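Local coordinates for putative sugar ABC transporter, substrate-binding protein (Clostridium phytofermentans, PDB 4WZZ) that binds L-rhamnose and probably serves as the sugar-capturing component of an ABC transporter, at residues A[136-144]-A[302-313]; A[54-62]-A[112-120]. All coordinates share one frame; numbering follows the deposited sequence.

Interaction 1: A[136-144]-A[302-313]; sequences GIHVLSLDS and LGNLAAYASISL. With RAM (alpha-L-rhamnopyranose), chain B.
Leu140 and Leu142 point from strand 138-142 onto residues 302-313 of helix 299-315, which run nearly antiparallel to the strand. The axes come within 9.1 Å, at 159°. Leu140 sends CD1 between turns of the helix. This methyl lies 3.7 Å from Ala309 CB and 3.6 Å from Ser310 OG, and it also meets Leu313 CD1. Leu142 has CG between its backbone N and carbonyl carbon (chi1 78°), which brings its CD1 to 3.6 Å from Ala306 CB. Small alanines thus receive the leucine tips. At the far end the side chains of His138 and Leu313 pass alongside one another, pointing opposite ways. The carbonyl carbon of Leu313 lies over one face of the imidazole, toward its rim. No hydrogen bond joins the two segments. Ser310 OG is held within the helix by Ala306 O, at 2.6 Å, and also pairs with Tyr76. At the other end Asp143 CB rests on Leu302 CD2. Its carboxylate grips rhamnose with both oxygens: OD1 takes O4 at 2.8 Å and OD2 takes O3 at 2.6 Å. Tyr68 and Gln157 also bond OD1. The helix covers one face of the sheet beside helix 67-82, and strand 138-142 lies between strands 114-117 and 154-156.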
# COMPACT_ATOMS: atom_id res chain seq x y z
N GLY A 136 -23.78 -3.03 -13.79
CA GLY A 136 -24.37 -2.65 -12.52
C GLY A 136 -23.51 -2.96 -11.30
O GLY A 136 -23.99 -2.93 -10.17
N ILE A 137 -22.24 -3.24 -11.52
CA ILE A 137 -21.34 -3.54 -10.40
C ILE A 137 -20.68 -2.29 -9.81
O ILE A 137 -20.07 -1.49 -10.52
CB ILE A 137 -20.26 -4.53 -10.83
CG1 ILE A 137 -20.92 -5.80 -11.38
CG2 ILE A 137 -19.31 -4.83 -9.66
CD1 ILE A 137 -19.97 -6.83 -11.97
N HIS A 138 -20.81 -2.12 -8.50
CA HIS A 138 -20.14 -1.04 -7.79
C HIS A 138 -18.65 -1.30 -7.80
O HIS A 138 -18.21 -2.36 -7.37
CB HIS A 138 -20.62 -0.97 -6.35
CG HIS A 138 -22.07 -0.62 -6.21
ND1 HIS A 138 -22.51 0.67 -6.11
CD2 HIS A 138 -23.17 -1.41 -6.14
CE1 HIS A 138 -23.83 0.68 -6.01
NE2 HIS A 138 -24.26 -0.57 -6.03
N VAL A 139 -17.87 -0.33 -8.26
CA VAL A 139 -16.41 -0.48 -8.20
C VAL A 139 -15.80 0.47 -7.18
O VAL A 139 -16.03 1.68 -7.23
CB VAL A 139 -15.75 -0.25 -9.57
CG1 VAL A 139 -14.22 -0.39 -9.44
CG2 VAL A 139 -16.29 -1.22 -10.60
N LEU A 140 -15.03 -0.10 -6.26
CA LEU A 140 -14.30 0.64 -5.23
C LEU A 140 -12.83 0.26 -5.39
O LEU A 140 -12.52 -0.82 -5.88
CB LEU A 140 -14.82 0.21 -3.85
CG LEU A 140 -14.13 0.69 -2.59
CD1 LEU A 140 -15.12 0.89 -1.48
CD2 LEU A 140 -13.04 -0.30 -2.17
N SER A 141 -11.93 1.16 -5.02
CA SER A 141 -10.52 0.84 -5.09
C SER A 141 -9.93 1.01 -3.69
O SER A 141 -10.44 1.82 -2.92
CB SER A 141 -9.86 1.76 -6.12
OG SER A 141 -8.49 1.53 -6.26
N LEU A 142 -8.90 0.23 -3.38
CA LEU A 142 -8.18 0.34 -2.11
C LEU A 142 -6.69 0.09 -2.35
O LEU A 142 -6.32 -0.58 -3.32
CB LEU A 142 -8.70 -0.62 -1.03
CG LEU A 142 -8.28 -2.09 -1.09
CD1 LEU A 142 -8.69 -2.84 0.17
CD2 LEU A 142 -8.87 -2.77 -2.31
N ASP A 143 -5.87 0.61 -1.44
CA ASP A 143 -4.42 0.31 -1.37
C ASP A 143 -3.66 0.99 -2.50
O ASP A 143 -2.69 1.72 -2.27
CB ASP A 143 -4.18 -1.20 -1.38
CG ASP A 143 -2.72 -1.57 -1.27
OD1 ASP A 143 -2.01 -1.01 -0.41
OD2 ASP A 143 -2.30 -2.45 -2.04
N SER A 144 -4.08 0.72 -3.73
CA SER A 144 -3.47 1.30 -4.92
C SER A 144 -4.59 1.69 -5.88
O SER A 144 -5.41 0.86 -6.28
CB SER A 144 -2.51 0.28 -5.55
OG SER A 144 -1.90 0.79 -6.73
N LEU A 302 -7.38 -1.61 6.84
CA LEU A 302 -7.56 -1.06 5.50
C LEU A 302 -8.63 -1.91 4.81
O LEU A 302 -9.57 -1.39 4.19
CB LEU A 302 -6.27 -1.09 4.69
CG LEU A 302 -6.41 -0.64 3.24
CD1 LEU A 302 -6.90 0.82 3.17
CD2 LEU A 302 -5.11 -0.76 2.44
N GLY A 303 -8.49 -3.22 4.95
CA GLY A 303 -9.48 -4.13 4.38
C GLY A 303 -10.84 -3.94 5.03
O GLY A 303 -11.86 -3.94 4.33
N ASN A 304 -10.86 -3.82 6.36
CA ASN A 304 -12.11 -3.58 7.09
C ASN A 304 -12.83 -2.36 6.53
O ASN A 304 -14.03 -2.40 6.26
CB ASN A 304 -11.89 -3.28 8.58
CG ASN A 304 -11.31 -4.44 9.39
OD1 ASN A 304 -10.79 -4.19 10.47
ND2 ASN A 304 -11.44 -5.68 8.92
N LEU A 305 -12.11 -1.25 6.40
CA LEU A 305 -12.75 0.02 6.03
C LEU A 305 -13.25 -0.06 4.60
O LEU A 305 -14.33 0.43 4.28
CB LEU A 305 -11.74 1.17 6.16
CG LEU A 305 -12.26 2.53 5.71
CD1 LEU A 305 -13.48 2.93 6.50
CD2 LEU A 305 -11.16 3.56 5.86
N ALA A 306 -12.45 -0.67 3.73
CA ALA A 306 -12.87 -0.87 2.35
C ALA A 306 -14.14 -1.71 2.28
O ALA A 306 -15.01 -1.46 1.42
CB ALA A 306 -11.76 -1.52 1.54
N ALA A 307 -14.27 -2.68 3.19
CA ALA A 307 -15.49 -3.48 3.25
C ALA A 307 -16.68 -2.64 3.73
O ALA A 307 -17.76 -2.70 3.14
CB ALA A 307 -15.30 -4.71 4.15
N TYR A 308 -16.49 -1.84 4.78
CA TYR A 308 -17.59 -0.99 5.24
C TYR A 308 -18.04 -0.04 4.13
O TYR A 308 -19.25 0.19 3.93
CB TYR A 308 -17.21 -0.20 6.49
CG TYR A 308 -17.12 -1.05 7.73
CD1 TYR A 308 -18.23 -1.74 8.21
CD2 TYR A 308 -15.93 -1.16 8.45
CE1 TYR A 308 -18.16 -2.51 9.35
CE2 TYR A 308 -15.85 -1.93 9.59
CZ TYR A 308 -16.97 -2.60 10.04
OH TYR A 308 -16.92 -3.38 11.17
N ALA A 309 -17.08 0.51 3.40
CA ALA A 309 -17.38 1.46 2.33
C ALA A 309 -18.06 0.75 1.16
O ALA A 309 -18.99 1.29 0.54
CB ALA A 309 -16.11 2.18 1.86
N SER A 310 -17.63 -0.48 0.88
CA SER A 310 -18.25 -1.29 -0.16
C SER A 310 -19.73 -1.55 0.17
O SER A 310 -20.61 -1.42 -0.68
CB SER A 310 -17.55 -2.64 -0.27
OG SER A 310 -16.21 -2.46 -0.70
N ILE A 311 -19.99 -1.96 1.41
CA ILE A 311 -21.36 -2.22 1.84
C ILE A 311 -22.18 -0.94 1.74
O ILE A 311 -23.36 -0.98 1.38
CB ILE A 311 -21.43 -2.75 3.27
CG1 ILE A 311 -20.75 -4.13 3.33
CG2 ILE A 311 -22.89 -2.89 3.73
CD1 ILE A 311 -20.50 -4.63 4.74
N SER A 312 -21.55 0.19 2.05
CA SER A 312 -22.24 1.48 2.02
C SER A 312 -22.64 1.88 0.61
O SER A 312 -23.73 2.41 0.39
CB SER A 312 -21.40 2.56 2.68
OG SER A 312 -21.25 2.29 4.06
N LEU A 313 -21.75 1.62 -0.36
CA LEU A 313 -22.09 1.77 -1.77
C LEU A 313 -23.24 0.86 -2.21
O LEU A 313 -24.15 1.31 -2.92
CB LEU A 313 -20.87 1.48 -2.65
CG LEU A 313 -19.73 2.50 -2.66
CD1 LEU A 313 -18.53 1.92 -3.40
CD2 LEU A 313 -20.15 3.84 -3.28
C1 RAM B . 3.18 -4.05 -0.89
C2 RAM B . 2.13 -3.69 -1.93
C3 RAM B . 1.06 -2.74 -1.37
C4 RAM B . 1.70 -1.58 -0.62
C5 RAM B . 2.71 -2.09 0.41
C6 RAM B . 3.44 -0.96 1.10
O1 RAM B . 2.61 -4.90 0.05
O2 RAM B . 2.82 -3.10 -2.98
O3 RAM B . 0.27 -2.32 -2.47
O4 RAM B . 0.70 -0.82 0.03
O5 RAM B . 3.67 -2.92 -0.20

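Interaction 2: A[54-62]-A[112-120]; sequences TATYAIIVK and VDCIAIAAN. With RAM (alpha-L-rhamnopyranose), chain B.
Ala58 and Ile60 of strand 56-60 are locked to Cys114, Ala116 and Ala118 by a regular run of parallel-strand hydrogen bonds. Ala58 N reaches Cys114 O at 2.8 Å, and Ala116 N reaches Ala58 O at 2.8 Å. Ile60 N and O continue the pattern to Ala116 O and Ala118 N. This middle part is tight and buried. On one face Ile60 and Ile117 run alongside each other in the same direction, and Ile60 CD1 touches Ile115 CG2 at 4.0 Å. On the other face Tyr57 CD2 presses on Cys114 CB at 3.5 Å. The Cys114 sulfur lies oblique to the ring, 5.1 Å from its centroid.

The start of the contact is partly exposed and less regular. Asp113 OD2 accepts a hydrogen bond from Thr56 N at 2.8 Å, through its anti lone pair. Thr56 O takes a bond from Asp113 N and a weak one from Cys114 N. The Thr56 and Val112 side chains cross nearly at a right angle, touching through CG2 and CG1.

The other end leads into the sugar pocket. Asn120 ND2 donates to Lys62 O at 2.9 Å, using a lone pair in the plane of that carbonyl. Asn120 OD1 lies against Lys62 CB and CG. Beyond CG the lysine chain is extended, which carries NZ to rhamnose O2 at 2.9 Å and, weakly, to O3. Asn192 also binds NZ. These neighbouring parallel strands, with sugar ligands at their C-terminal ends, are typical of the Rossmann-like lobes of periplasmic binding proteins.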
# COMPACT_ATOMS: atom_id res chain seq x y z
N THR A 54 -26.70 -8.76 1.99
CA THR A 54 -26.68 -10.13 1.48
C THR A 54 -25.98 -10.20 0.12
O THR A 54 -26.07 -11.21 -0.58
CB THR A 54 -28.09 -10.72 1.35
OG1 THR A 54 -28.84 -9.96 0.40
CG2 THR A 54 -28.81 -10.70 2.71
N ALA A 55 -25.23 -9.16 -0.21
CA ALA A 55 -24.62 -9.05 -1.52
C ALA A 55 -23.30 -9.81 -1.59
O ALA A 55 -22.79 -10.30 -0.57
CB ALA A 55 -24.41 -7.59 -1.88
N THR A 56 -22.75 -9.88 -2.80
CA THR A 56 -21.50 -10.59 -3.03
C THR A 56 -20.41 -9.59 -3.44
O THR A 56 -20.60 -8.79 -4.35
CB THR A 56 -21.69 -11.64 -4.11
OG1 THR A 56 -22.63 -12.63 -3.64
CG2 THR A 56 -20.36 -12.33 -4.44
N TYR A 57 -19.28 -9.65 -2.75
CA TYR A 57 -18.24 -8.65 -2.89
C TYR A 57 -16.94 -9.33 -3.28
O TYR A 57 -16.48 -10.20 -2.55
CB TYR A 57 -18.02 -7.93 -1.57
CG TYR A 57 -19.23 -7.23 -1.03
CD1 TYR A 57 -20.25 -7.94 -0.41
CD2 TYR A 57 -19.35 -5.86 -1.14
CE1 TYR A 57 -21.35 -7.30 0.09
CE2 TYR A 57 -20.45 -5.20 -0.64
CZ TYR A 57 -21.45 -5.92 -0.03
OH TYR A 57 -22.55 -5.23 0.45
N ALA A 58 -16.38 -8.93 -4.42
CA ALA A 58 -15.06 -9.42 -4.87
C ALA A 58 -13.96 -8.46 -4.48
O ALA A 58 -14.03 -7.27 -4.81
CB ALA A 58 -15.05 -9.56 -6.37
N ILE A 59 -12.93 -8.96 -3.80
CA ILE A 59 -11.74 -8.15 -3.61
C ILE A 59 -10.64 -8.75 -4.45
O ILE A 59 -10.39 -9.95 -4.42
CB ILE A 59 -11.30 -8.04 -2.12
CG1 ILE A 59 -10.04 -7.16 -2.03
CG2 ILE A 59 -11.13 -9.43 -1.50
CD1 ILE A 59 -9.69 -6.71 -0.63
N ILE A 60 -10.01 -7.88 -5.24
CA ILE A 60 -8.93 -8.27 -6.12
C ILE A 60 -7.70 -7.53 -5.64
O ILE A 60 -7.60 -6.32 -5.78
CB ILE A 60 -9.23 -7.88 -7.57
CG1 ILE A 60 -10.50 -8.61 -8.04
CG2 ILE A 60 -8.06 -8.29 -8.45
CD1 ILE A 60 -11.03 -8.13 -9.40
N VAL A 61 -6.80 -8.25 -4.99
CA VAL A 61 -5.60 -7.61 -4.47
C VAL A 61 -4.58 -7.46 -5.60
O VAL A 61 -4.84 -7.86 -6.71
CB VAL A 61 -5.02 -8.40 -3.28
CG1 VAL A 61 -6.01 -8.46 -2.14
CG2 VAL A 61 -4.63 -9.81 -3.69
N LYS A 62 -3.41 -6.88 -5.32
CA LYS A 62 -2.42 -6.70 -6.37
C LYS A 62 -1.90 -8.04 -6.89
O LYS A 62 -1.72 -8.24 -8.08
CB LYS A 62 -1.22 -5.91 -5.85
CG LYS A 62 -1.34 -4.42 -5.75
CD LYS A 62 0.09 -3.84 -5.55
CE LYS A 62 0.09 -2.36 -5.50
NZ LYS A 62 1.46 -1.85 -5.23
N VAL A 112 -20.97 -10.77 -9.40
CA VAL A 112 -20.82 -10.11 -8.10
C VAL A 112 -21.48 -8.74 -8.11
O VAL A 112 -21.74 -8.18 -9.17
CB VAL A 112 -19.34 -9.95 -7.70
CG1 VAL A 112 -18.63 -11.30 -7.72
CG2 VAL A 112 -18.62 -8.92 -8.60
N ASP A 113 -21.74 -8.21 -6.92
CA ASP A 113 -22.41 -6.93 -6.76
C ASP A 113 -21.43 -5.77 -6.62
O ASP A 113 -21.76 -4.61 -6.91
CB ASP A 113 -23.33 -6.99 -5.53
CG ASP A 113 -24.38 -8.07 -5.66
OD1 ASP A 113 -25.28 -7.91 -6.52
OD2 ASP A 113 -24.35 -9.07 -4.91
N CYS A 114 -20.21 -6.08 -6.17
CA CYS A 114 -19.22 -5.06 -5.87
C CYS A 114 -17.84 -5.63 -6.12
O CYS A 114 -17.59 -6.81 -5.87
CB CYS A 114 -19.37 -4.63 -4.42
SG CYS A 114 -18.20 -3.38 -3.88
N ILE A 115 -16.96 -4.80 -6.67
CA ILE A 115 -15.55 -5.13 -6.83
C ILE A 115 -14.72 -4.08 -6.09
O ILE A 115 -14.92 -2.88 -6.26
CB ILE A 115 -15.14 -5.15 -8.32
CG1 ILE A 115 -15.80 -6.35 -9.01
CG2 ILE A 115 -13.61 -5.21 -8.50
CD1 ILE A 115 -15.57 -6.38 -10.49
N ALA A 116 -13.81 -4.55 -5.23
CA ALA A 116 -12.86 -3.68 -4.56
C ALA A 116 -11.50 -4.08 -5.10
O ALA A 116 -11.12 -5.24 -5.00
CB ALA A 116 -12.91 -3.90 -3.04
N ILE A 117 -10.77 -3.13 -5.68
CA ILE A 117 -9.54 -3.47 -6.36
C ILE A 117 -8.34 -2.60 -5.97
O ILE A 117 -8.45 -1.39 -5.84
CB ILE A 117 -9.75 -3.49 -7.87
CG1 ILE A 117 -8.48 -3.96 -8.58
CG2 ILE A 117 -10.24 -2.12 -8.37
CD1 ILE A 117 -8.74 -4.57 -9.95
N ALA A 118 -7.20 -3.27 -5.78
CA ALA A 118 -5.91 -2.63 -5.54
C ALA A 118 -5.15 -2.69 -6.85
O ALA A 118 -4.65 -3.75 -7.25
CB ALA A 118 -5.15 -3.36 -4.45
N ALA A 119 -5.09 -1.55 -7.53
CA ALA A 119 -4.69 -1.51 -8.93
C ALA A 119 -3.22 -1.73 -9.18
O ALA A 119 -2.37 -1.13 -8.53
CB ALA A 119 -5.10 -0.15 -9.56
N ASN A 120 -2.93 -2.57 -10.17
CA ASN A 120 -1.55 -2.77 -10.63
C ASN A 120 -1.15 -1.78 -11.71
O ASN A 120 0.02 -1.71 -12.10
CB ASN A 120 -1.37 -4.19 -11.14
CG ASN A 120 -1.37 -5.21 -10.02
OD1 ASN A 120 -1.00 -4.91 -8.89
ND2 ASN A 120 -1.79 -6.42 -10.33
C1 RAM B . 3.18 -4.05 -0.89
C2 RAM B . 2.13 -3.69 -1.93
C3 RAM B . 1.06 -2.74 -1.37
C4 RAM B . 1.70 -1.58 -0.62
C5 RAM B . 2.71 -2.09 0.41
C6 RAM B . 3.44 -0.96 1.10
O1 RAM B . 2.61 -4.90 0.05
O2 RAM B . 2.82 -3.10 -2.98
O3 RAM B . 0.27 -2.32 -2.47
O4 RAM B . 0.70 -0.82 0.03
O5 RAM B . 3.67 -2.92 -0.20

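Interactions 1 and 2 belong to the same sheet, with centres about 7 Å apart. Strands 138-142 and 114-117 are neighbours, joined for instance by Leu140 N and Ile115 O at 2.8 Å. Both contacts are mainly buried; the Thr56 and Asp113 end of interaction 2 is partly exposed, as is His138 in interaction 1. Their chemistry differs. Interaction 2 builds the sheet itself, mainly through backbone hydrogen bonds, with Asp113 and Asn120 adding side-chain bonds at the ends. Interaction 1 lays a helix on that sheet, mainly by apolar packing and with no hydrogen bond across it. Beyond the strand ends, Ser144 OG and Ala119 O probably bond. There Asp143 and Lys62 both reach rhamnose O3, Lys62 only weakly.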